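Local coordinates for erythrocyte membrane protein 1 (Plasmodium falciparum, PDB 6S8T), which binds the human receptor ICAM-1 through the DBLbeta domain described here, one part of a much longer malarial adhesin involved in cytoadhesion of infected erythrocytes, at residues E300-F305 with G425-C430; R296-W301 with K356-I361; D174-C179 with N275-Y280. One frame throughout, in Å; residues are numbered along the deposited sequence.

In the fold
All three contacts belong to the helical scaffold of the DBLbeta domain, and helix 293-319 is common to two of them. Interaction 2 packs this helix on helix 335-372; interaction 1 sets the following turn of the same helix against the loop after helix 417-424, their centres about 10 Å apart. These two share Glu-300 and Trp-301 and also touch where Val-299 CG1 meets Gly-425 CA at 3.9 Å. Interaction 3, its centre about 15 Å from that of interaction 1, is a disulfide-linked contact on helix 172-194. Ser-177 OG and Glu-303 OE2, 2.8 Å apart in a probable hydrogen bond, join it to interaction 1. Interactions 2 and 3 do not touch, their nearest atoms being about 8 Å apart.

Interaction 1 of 3, residues E300-F305 with G425-C430; sequences EWAEWF and GHVDEC
Phe-305 reaches Cys-430 with one corner of its ring, CE2 lying 4.1 Å from SG. The sulfur sits 5.1 Å from the ring centroid and 61° off the ring normal, an oblique sulfur-aromatic contact. Phe-305 CG is trans to the backbone nitrogen (chi1 162°), which brings the end of the ring closer to the loop than its CB direction alone would. Cys-430 is itself tied to this helix, because its sulfur forms a disulfide with Cys-306, the residue that follows Phe-305. That disulfide fastens the loop after helix 417-424 to helix 293-319 in the helical DBL fold, and the loop makes a type I beta turn from Val-427 to Cys-430. One helical turn earlier, the methyl of Ala-302 meets the CG1 branch of Val-427 at 4.1 Å, with Ile-421 and Phe-436 packed against both side chains. Glu-303 lays its CB 4.0 Å from the carbonyl O of His-426. Its extended chain ends at OE2, 4.2 Å from OE2 of the poorly ordered Glu-429, the two carboxylates turned 77° apart. Their like charges are probably offset by separate cations: Glu-303 pairs with Arg-180 and also bonds Ser-177, while Glu-429 pairs with Lys-307.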
loop_
_atom_site.group_PDB
_atom_site.type_symbol
_atom_site.label_atom_id
_atom_site.label_comp_id
_atom_site.label_asym_id
_atom_site.label_seq_id
_atom_site.Cartn_x
_atom_site.Cartn_y
_atom_site.Cartn_z
ATOM N N GLU A 300 -2.973 4.787 3.537
ATOM C CA GLU A 300 -2.139 5.607 2.660
ATOM C C GLU A 300 -2.960 6.688 1.965
ATOM O O GLU A 300 -2.446 7.781 1.706
ATOM C CB GLU A 300 -1.422 4.716 1.636
ATOM C CG GLU A 300 -0.364 5.416 0.764
ATOM C CD GLU A 300 0.441 4.432 -0.085
ATOM O OE1 GLU A 300 0.133 3.222 -0.050
ATOM O OE2 GLU A 300 1.390 4.861 -0.784
ATOM N N TRP A 301 -4.234 6.408 1.668
ATOM C CA TRP A 301 -5.114 7.425 1.096
ATOM C C TRP A 301 -5.322 8.579 2.068
ATOM O O TRP A 301 -5.356 9.746 1.660
ATOM C CB TRP A 301 -6.461 6.800 0.712
ATOM C CG TRP A 301 -7.436 7.744 0.024
ATOM C CD1 TRP A 301 -7.696 7.818 -1.316
ATOM C CD2 TRP A 301 -8.286 8.723 0.648
ATOM N NE1 TRP A 301 -8.642 8.784 -1.566
ATOM C CE2 TRP A 301 -9.020 9.355 -0.380
ATOM C CE3 TRP A 301 -8.493 9.130 1.971
ATOM C CZ2 TRP A 301 -9.946 10.370 -0.125
ATOM C CZ3 TRP A 301 -9.407 10.142 2.222
ATOM C CH2 TRP A 301 -10.124 10.748 1.177
ATOM N N ALA A 302 -5.475 8.274 3.358
ATOM C CA ALA A 302 -5.717 9.327 4.337
ATOM C C ALA A 302 -4.482 10.200 4.533
ATOM O O ALA A 302 -4.604 11.412 4.745
ATOM C CB ALA A 302 -6.163 8.720 5.667
ATOM N N GLU A 303 -3.288 9.605 4.470
ATOM C CA GLU A 303 -2.068 10.392 4.638
ATOM C C GLU A 303 -1.894 11.385 3.495
ATOM O O GLU A 303 -1.586 12.561 3.724
ATOM C CB GLU A 303 -0.842 9.477 4.745
ATOM C CG GLU A 303 0.481 10.249 4.764
ATOM C CD GLU A 303 1.713 9.362 4.892
ATOM O OE1 GLU A 303 1.591 8.125 4.772
ATOM O OE2 GLU A 303 2.814 9.910 5.111
ATOM N N TRP A 304 -2.098 10.935 2.252
ATOM C CA TRP A 304 -1.917 11.819 1.107
ATOM C C TRP A 304 -3.068 12.803 0.929
ATOM O O TRP A 304 -2.867 13.858 0.317
ATOM C CB TRP A 304 -1.703 10.998 -0.168
ATOM C CG TRP A 304 -0.320 10.424 -0.213
ATOM C CD1 TRP A 304 0.068 9.179 0.196
ATOM C CD2 TRP A 304 0.875 11.094 -0.642
ATOM N NE1 TRP A 304 1.425 9.026 0.030
ATOM C CE2 TRP A 304 1.943 10.186 -0.486
ATOM C CE3 TRP A 304 1.142 12.367 -1.158
ATOM C CZ2 TRP A 304 3.254 10.510 -0.825
ATOM C CZ3 TRP A 304 2.447 12.690 -1.493
ATOM C CH2 TRP A 304 3.487 11.766 -1.325
ATOM N N PHE A 305 -4.258 12.493 1.454
ATOM C CA PHE A 305 -5.312 13.501 1.509
ATOM C C PHE A 305 -4.937 14.630 2.457
ATOM O O PHE A 305 -5.215 15.802 2.176
ATOM C CB PHE A 305 -6.640 12.884 1.950
ATOM C CG PHE A 305 -7.640 13.905 2.428
ATOM C CD1 PHE A 305 -8.370 14.652 1.518
ATOM C CD2 PHE A 305 -7.829 14.137 3.785
ATOM C CE1 PHE A 305 -9.282 15.604 1.947
ATOM C CE2 PHE A 305 -8.738 15.089 4.220
ATOM C CZ PHE A 305 -9.466 15.823 3.300
ATOM N N GLY A 425 -3.851 5.257 11.643
ATOM C CA GLY A 425 -3.380 6.120 10.584
ATOM C C GLY A 425 -2.417 7.188 11.064
ATOM O O GLY A 425 -2.121 7.331 12.250
ATOM N N HIS A 426 -1.922 7.960 10.098
ATOM C CA HIS A 426 -0.962 9.036 10.340
ATOM C C HIS A 426 -1.540 10.292 9.698
ATOM O O HIS A 426 -1.258 10.596 8.536
ATOM C CB HIS A 426 0.410 8.679 9.787
ATOM C CG HIS A 426 0.994 7.436 10.381
ATOM N ND1 HIS A 426 0.556 6.173 10.042
ATOM C CD2 HIS A 426 1.975 7.261 11.297
ATOM C CE1 HIS A 426 1.246 5.273 10.720
ATOM N NE2 HIS A 426 2.115 5.907 11.489
ATOM N N VAL A 427 -2.360 11.015 10.459
ATOM C CA VAL A 427 -3.074 12.171 9.934
ATOM C C VAL A 427 -2.677 13.420 10.710
ATOM O O VAL A 427 -3.479 14.347 10.871
ATOM C CB VAL A 427 -4.596 11.945 9.983
ATOM C CG1 VAL A 427 -5.001 10.871 8.981
ATOM C CG2 VAL A 427 -5.028 11.554 11.388
ATOM N N ASP A 428 -1.431 13.458 11.190
ATOM C CA ASP A 428 -0.952 14.633 11.906
ATOM C C ASP A 428 -0.755 15.833 10.988
ATOM O O ASP A 428 -0.658 16.961 11.480
ATOM C CB ASP A 428 0.358 14.323 12.634
ATOM C CG ASP A 428 0.188 13.285 13.727
ATOM O OD1 ASP A 428 -0.953 13.087 14.194
ATOM O OD2 ASP A 428 1.201 12.671 14.125
ATOM N N GLU A 429 -0.695 15.621 9.673
ATOM C CA GLU A 429 -0.464 16.722 8.746
ATOM C C GLU A 429 -1.743 17.446 8.348
ATOM O O GLU A 429 -1.665 18.553 7.805
ATOM C CB GLU A 429 0.257 16.217 7.492
ATOM C CG GLU A 429 1.566 15.502 7.799
ATOM C CD GLU A 429 2.282 15.019 6.555
ATOM O OE1 GLU A 429 2.450 15.823 5.613
ATOM O OE2 GLU A 429 2.677 13.831 6.520
ATOM N N CYS A 430 -2.909 16.856 8.600
ATOM C CA CYS A 430 -4.162 17.585 8.447
ATOM C C CYS A 430 -4.197 18.755 9.423
ATOM O O CYS A 430 -3.925 18.590 10.616
ATOM C CB CYS A 430 -5.353 16.652 8.683
ATOM S SG CYS A 430 -6.061 15.885 7.191
#

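Interaction 2 of 3, residues R296-W301 with K356-I361; sequences RWMVEW and KQWNKI
The indole N-H of Trp-301 donates to the side-chain oxygen of Gln-357, with NE1 and OE1 3.0 Å apart and an N-H...O angle of 173°. This bond joins two long helices, 293-319 and 335-372, which run antiparallel in the DBL fold, their short segments inclined at 153°; the second segment lies in a predicted coiled coil. The acceptor lies in the indole plane at its edge, whereas the donor is tilted modestly from the amide carbonyl plane. The amide nitrogen of Gln-357 bonds the carbonyl of Trp-96, so both ends of the amide are held and its rotation is fixed. The segment axes stay 11.9 Å apart, a wide spacing filled by large side chains. A chi1 of -176° carries the Trp-301 ring out across it, and the second helix covers one face of the indole: Ile-361 CD1 stands 4.0 Å from the centroid of the five-membered ring in a CH-pi contact. Phe-305 CB packs on the opposite face. At the far end of the indole, Trp-301 CH2 comes within 3.6 Å of Trp-358 CB. The two six-membered rings are nearly parallel but slid apart, their centroids separated by 5.7 Å, and so they barely overlap. One turn back along its helix, Met-298 points toward the second helix and sets its CG 4.3 Å from Trp-358 CZ3. That same CG and the sulfur SD of Met-298 both lie 3.9 Å from Ile-361 CG2.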
loop_
_atom_site.group_PDB
_atom_site.type_symbol
_atom_site.label_atom_id
_atom_site.label_comp_id
_atom_site.label_asym_id
_atom_site.label_seq_id
_atom_site.Cartn_x
_atom_site.Cartn_y
_atom_site.Cartn_z
ATOM N N ARG A 296 -4.377 -1.237 3.930
ATOM C CA ARG A 296 -3.134 -0.481 3.792
ATOM C C ARG A 296 -3.333 0.722 2.880
ATOM O O ARG A 296 -2.938 1.844 3.214
ATOM C CB ARG A 296 -2.012 -1.379 3.262
ATOM C CG ARG A 296 -1.766 -2.637 4.095
ATOM C CD ARG A 296 -0.448 -3.326 3.724
ATOM N NE ARG A 296 -0.261 -3.492 2.283
ATOM C CZ ARG A 296 -0.489 -4.618 1.610
ATOM N NH1 ARG A 296 -0.281 -4.658 0.299
ATOM N NH2 ARG A 296 -0.926 -5.702 2.242
ATOM N N TRP A 297 -3.980 0.508 1.732
ATOM C CA TRP A 297 -4.197 1.596 0.783
ATOM C C TRP A 297 -5.096 2.685 1.360
ATOM O O TRP A 297 -4.905 3.868 1.055
ATOM C CB TRP A 297 -4.781 1.041 -0.518
ATOM C CG TRP A 297 -3.804 0.224 -1.325
ATOM C CD1 TRP A 297 -2.501 -0.053 -1.009
ATOM C CD2 TRP A 297 -4.052 -0.406 -2.587
ATOM N NE1 TRP A 297 -1.928 -0.820 -1.997
ATOM C CE2 TRP A 297 -2.860 -1.050 -2.976
ATOM C CE3 TRP A 297 -5.171 -0.493 -3.423
ATOM C CZ2 TRP A 297 -2.754 -1.768 -4.165
ATOM C CZ3 TRP A 297 -5.066 -1.206 -4.602
ATOM C CH2 TRP A 297 -3.865 -1.833 -4.964
ATOM N N MET A 298 -6.074 2.310 2.196
ATOM C CA MET A 298 -6.929 3.306 2.842
ATOM C C MET A 298 -6.129 4.195 3.787
ATOM O O MET A 298 -6.304 5.420 3.789
ATOM C CB MET A 298 -8.072 2.611 3.593
ATOM C CG MET A 298 -8.967 3.549 4.405
ATOM S SD MET A 298 -10.288 2.719 5.331
ATOM C CE MET A 298 -9.383 2.038 6.719
ATOM N N VAL A 299 -5.259 3.598 4.609
ATOM C CA VAL A 299 -4.397 4.390 5.485
ATOM C C VAL A 299 -3.487 5.297 4.661
ATOM O O VAL A 299 -3.244 6.453 5.023
ATOM C CB VAL A 299 -3.582 3.470 6.417
ATOM C CG1 VAL A 299 -2.600 4.286 7.257
ATOM C CG2 VAL A 299 -4.502 2.645 7.310
ATOM N N GLU A 300 -2.973 4.787 3.537
ATOM C CA GLU A 300 -2.139 5.607 2.660
ATOM C C GLU A 300 -2.960 6.688 1.965
ATOM O O GLU A 300 -2.446 7.781 1.706
ATOM C CB GLU A 300 -1.422 4.716 1.636
ATOM C CG GLU A 300 -0.364 5.416 0.764
ATOM C CD GLU A 300 0.441 4.432 -0.085
ATOM O OE1 GLU A 300 0.133 3.222 -0.050
ATOM O OE2 GLU A 300 1.390 4.861 -0.784
ATOM N N TRP A 301 -4.234 6.408 1.668
ATOM C CA TRP A 301 -5.114 7.425 1.096
ATOM C C TRP A 301 -5.322 8.579 2.068
ATOM O O TRP A 301 -5.356 9.746 1.660
ATOM C CB TRP A 301 -6.461 6.800 0.712
ATOM C CG TRP A 301 -7.436 7.744 0.024
ATOM C CD1 TRP A 301 -7.696 7.818 -1.316
ATOM C CD2 TRP A 301 -8.286 8.723 0.648
ATOM N NE1 TRP A 301 -8.642 8.784 -1.566
ATOM C CE2 TRP A 301 -9.020 9.355 -0.380
ATOM C CE3 TRP A 301 -8.493 9.130 1.971
ATOM C CZ2 TRP A 301 -9.946 10.370 -0.125
ATOM C CZ3 TRP A 301 -9.407 10.142 2.222
ATOM C CH2 TRP A 301 -10.124 10.748 1.177
ATOM N N LYS A 356 -15.568 12.483 -2.435
ATOM C CA LYS A 356 -16.340 11.466 -3.143
ATOM C C LYS A 356 -15.649 10.109 -3.081
ATOM O O LYS A 356 -16.312 9.071 -2.980
ATOM C CB LYS A 356 -16.576 11.887 -4.593
ATOM C CG LYS A 356 -17.578 13.019 -4.753
ATOM C CD LYS A 356 -17.964 13.210 -6.211
ATOM C CE LYS A 356 -19.078 14.233 -6.358
ATOM N NZ LYS A 356 -19.507 14.382 -7.777
ATOM N N GLN A 357 -14.316 10.097 -3.133
ATOM C CA GLN A 357 -13.586 8.839 -3.014
ATOM C C GLN A 357 -13.742 8.242 -1.620
ATOM O O GLN A 357 -13.927 7.027 -1.475
ATOM C CB GLN A 357 -12.108 9.053 -3.358
ATOM C CG GLN A 357 -11.872 9.636 -4.758
ATOM C CD GLN A 357 -10.405 9.634 -5.180
ATOM O OE1 GLN A 357 -9.500 9.671 -4.344
ATOM N NE2 GLN A 357 -10.169 9.583 -6.486
ATOM N N TRP A 358 -13.692 9.083 -0.581
ATOM C CA TRP A 358 -13.795 8.586 0.789
ATOM C C TRP A 358 -15.159 7.965 1.071
ATOM O O TRP A 358 -15.247 6.987 1.821
ATOM C CB TRP A 358 -13.502 9.716 1.777
ATOM C CG TRP A 358 -13.774 9.373 3.220
ATOM C CD1 TRP A 358 -14.824 9.806 3.980
ATOM C CD2 TRP A 358 -12.984 8.531 4.072
ATOM N NE1 TRP A 358 -14.737 9.287 5.249
ATOM C CE2 TRP A 358 -13.618 8.499 5.332
ATOM C CE3 TRP A 358 -11.807 7.799 3.892
ATOM C CZ2 TRP A 358 -13.111 7.767 6.406
ATOM C CZ3 TRP A 358 -11.304 7.074 4.961
ATOM C CH2 TRP A 358 -11.954 7.065 6.199
ATOM N N ASN A 359 -16.227 8.502 0.473
ATOM C CA ASN A 359 -17.558 7.952 0.708
ATOM C C ASN A 359 -17.681 6.532 0.167
ATOM O O ASN A 359 -18.356 5.689 0.770
ATOM C CB ASN A 359 -18.621 8.859 0.088
ATOM C CG ASN A 359 -18.915 10.078 0.939
ATOM O OD1 ASN A 359 -18.760 10.048 2.162
ATOM N ND2 ASN A 359 -19.344 11.160 0.299
ATOM N N LYS A 360 -17.043 6.245 -0.970
ATOM C CA LYS A 360 -17.057 4.879 -1.478
ATOM C C LYS A 360 -16.165 3.968 -0.644
ATOM O O LYS A 360 -16.500 2.795 -0.437
ATOM C CB LYS A 360 -16.625 4.852 -2.945
ATOM C CG LYS A 360 -17.590 5.544 -3.888
ATOM C CD LYS A 360 -17.149 5.383 -5.332
ATOM C CE LYS A 360 -18.112 6.072 -6.281
ATOM N NZ LYS A 360 -17.657 5.980 -7.698
ATOM N N ILE A 361 -15.037 4.489 -0.153
ATOM C CA ILE A 361 -14.117 3.680 0.641
ATOM C C ILE A 361 -14.757 3.285 1.968
ATOM O O ILE A 361 -14.717 2.117 2.372
ATOM C CB ILE A 361 -12.791 4.431 0.861
ATOM C CG1 ILE A 361 -12.032 4.578 -0.458
ATOM C CG2 ILE A 361 -11.937 3.727 1.910
ATOM C CD1 ILE A 361 -10.731 5.348 -0.327
#

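Interaction 3 of 3, residues D174-C179 with N275-Y280; sequences DQESIC and NGDCHY
A disulfide of the Duffy-binding domain, Cys-179 to Cys-278, links helix 172-194 to the loop between helices 246-268 and 293-319. The two SG atoms are 2.0 Å apart, and the torsion about the S-S bond is 99°, close to the relaxed right angle. Beside this covalent link, Glu-176 bonds the loop backbone. Its OE2 accepts from Asp-277 N at 3.1 Å, using the anti lone pair, with an N-H...O angle of 165°. The carboxylate gets there through a chi1 of -101°, away from any staggered position, followed by an extended chain. Its CG passes 3.9 Å from Asp-277 CB, and OE2 comes 3.5 Å from Gly-276 CA. The side chains of Glu-176 and Asp-277 meet at roughly a right angle. Glu-176 OE2 lies 4.0 Å from Asp-277 OD2, a like-charge approach probably eased by the salt bridge of Asp-277 to Arg-180. On the backbone side, Arg-183 bonds the carbonyl of Asp-277. The loop also braces itself: the imidazole of His-279 meets the carbonyl of Gly-276 edge-on, the O lying near the ring plane and accepting from ND1 at 2.8 Å and also from the His-279 backbone N at 3.2 Å.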
loop_
_atom_site.group_PDB
_atom_site.type_symbol
_atom_site.label_atom_id
_atom_site.label_comp_id
_atom_site.label_asym_id
_atom_site.label_seq_id
_atom_site.Cartn_x
_atom_site.Cartn_y
_atom_site.Cartn_z
ATOM N N ASP A 174 9.286 13.669 7.536
ATOM C CA ASP A 174 9.450 13.217 6.160
ATOM C C ASP A 174 10.232 11.912 6.091
ATOM O O ASP A 174 9.978 11.089 5.205
ATOM C CB ASP A 174 10.139 14.297 5.325
ATOM C CG ASP A 174 9.288 15.543 5.170
ATOM O OD1 ASP A 174 8.045 15.413 5.104
ATOM O OD2 ASP A 174 9.864 16.652 5.117
ATOM N N GLN A 175 11.181 11.704 7.008
ATOM C CA GLN A 175 11.895 10.433 7.045
ATOM C C GLN A 175 10.951 9.284 7.381
ATOM O O GLN A 175 11.011 8.221 6.752
ATOM C CB GLN A 175 13.049 10.499 8.047
ATOM C CG GLN A 175 14.128 11.509 7.686
ATOM C CD GLN A 175 15.368 11.401 8.558
ATOM O OE1 GLN A 175 16.051 10.377 8.562
ATOM N NE2 GLN A 175 15.664 12.462 9.301
ATOM N N GLU A 176 10.065 9.479 8.359
ATOM C CA GLU A 176 9.117 8.425 8.703
ATOM C C GLU A 176 8.160 8.145 7.551
ATOM O O GLU A 176 7.807 6.988 7.297
ATOM C CB GLU A 176 8.351 8.799 9.970
ATOM C CG GLU A 176 8.872 8.103 11.215
ATOM C CD GLU A 176 8.120 8.502 12.466
ATOM O OE1 GLU A 176 7.833 9.707 12.628
ATOM O OE2 GLU A 176 7.808 7.609 13.282
ATOM N N SER A 177 7.739 9.190 6.835
ATOM C CA SER A 177 6.855 8.996 5.692
ATOM C C SER A 177 7.538 8.185 4.594
ATOM O O SER A 177 6.896 7.357 3.937
ATOM C CB SER A 177 6.391 10.355 5.161
ATOM O OG SER A 177 5.442 10.211 4.119
ATOM N N ILE A 178 8.840 8.407 4.384
ATOM C CA ILE A 178 9.585 7.626 3.398
ATOM C C ILE A 178 9.737 6.183 3.864
ATOM O O ILE A 178 9.620 5.243 3.068
ATOM C CB ILE A 178 10.957 8.273 3.121
ATOM C CG1 ILE A 178 10.799 9.672 2.525
ATOM C CG2 ILE A 178 11.778 7.406 2.184
ATOM C CD1 ILE A 178 12.127 10.392 2.295
ATOM N N CYS A 179 10.004 5.983 5.159
ATOM C CA CYS A 179 10.116 4.629 5.691
ATOM C C CYS A 179 8.805 3.861 5.525
ATOM O O CYS A 179 8.815 2.671 5.182
ATOM C CB CYS A 179 10.550 4.678 7.161
ATOM S SG CYS A 179 12.270 5.263 7.437
ATOM N N ASN A 275 14.428 5.256 14.704
ATOM C CA ASN A 275 13.326 4.871 15.576
ATOM C C ASN A 275 11.996 5.159 14.875
ATOM O O ASN A 275 11.953 5.493 13.687
ATOM C CB ASN A 275 13.427 5.581 16.932
ATOM C CG ASN A 275 13.529 7.095 16.807
ATOM O OD1 ASN A 275 13.304 7.664 15.738
ATOM N ND2 ASN A 275 13.866 7.753 17.911
ATOM N N GLY A 276 10.903 5.024 15.625
ATOM C CA GLY A 276 9.589 5.219 15.037
ATOM C C GLY A 276 9.320 4.198 13.953
ATOM O O GLY A 276 9.673 3.020 14.071
ATOM N N ASP A 277 8.697 4.656 12.863
ATOM C CA ASP A 277 8.400 3.779 11.737
ATOM C C ASP A 277 9.645 3.349 10.972
ATOM O O ASP A 277 9.543 2.471 10.107
ATOM C CB ASP A 277 7.416 4.464 10.786
ATOM C CG ASP A 277 6.022 4.591 11.381
ATOM O OD1 ASP A 277 5.678 3.781 12.266
ATOM O OD2 ASP A 277 5.271 5.497 10.962
ATOM N N CYS A 278 10.808 3.931 11.263
ATOM C CA CYS A 278 12.059 3.538 10.631
ATOM C C CYS A 278 12.839 2.506 11.440
ATOM O O CYS A 278 14.024 2.292 11.163
ATOM C CB CYS A 278 12.949 4.761 10.391
ATOM S SG CYS A 278 12.261 6.056 9.318
ATOM N N HIS A 279 12.217 1.860 12.428
ATOM C CA HIS A 279 12.983 0.990 13.313
ATOM C C HIS A 279 13.209 -0.405 12.740
ATOM O O HIS A 279 13.846 -1.228 13.405
ATOM C CB HIS A 279 12.312 0.894 14.691
ATOM C CG HIS A 279 11.185 -0.089 14.759
ATOM N ND1 HIS A 279 9.881 0.254 14.470
ATOM C CD2 HIS A 279 11.162 -1.397 15.103
ATOM C CE1 HIS A 279 9.106 -0.806 14.623
ATOM N NE2 HIS A 279 9.859 -1.821 15.007
ATOM N N TYR A 280 12.719 -0.687 11.532
ATOM C CA TYR A 280 13.047 -1.916 10.817
ATOM C C TYR A 280 14.160 -1.718 9.793
ATOM O O TYR A 280 14.452 -2.642 9.025
ATOM C CB TYR A 280 11.807 -2.481 10.117
ATOM C CG TYR A 280 10.711 -2.939 11.052
ATOM C CD1 TYR A 280 10.885 -4.049 11.867
ATOM C CD2 TYR A 280 9.496 -2.270 11.108
ATOM C CE1 TYR A 280 9.883 -4.472 12.721
ATOM C CE2 TYR A 280 8.487 -2.686 11.957
ATOM C CZ TYR A 280 8.685 -3.786 12.761
ATOM O OH TYR A 280 7.683 -4.201 13.607
#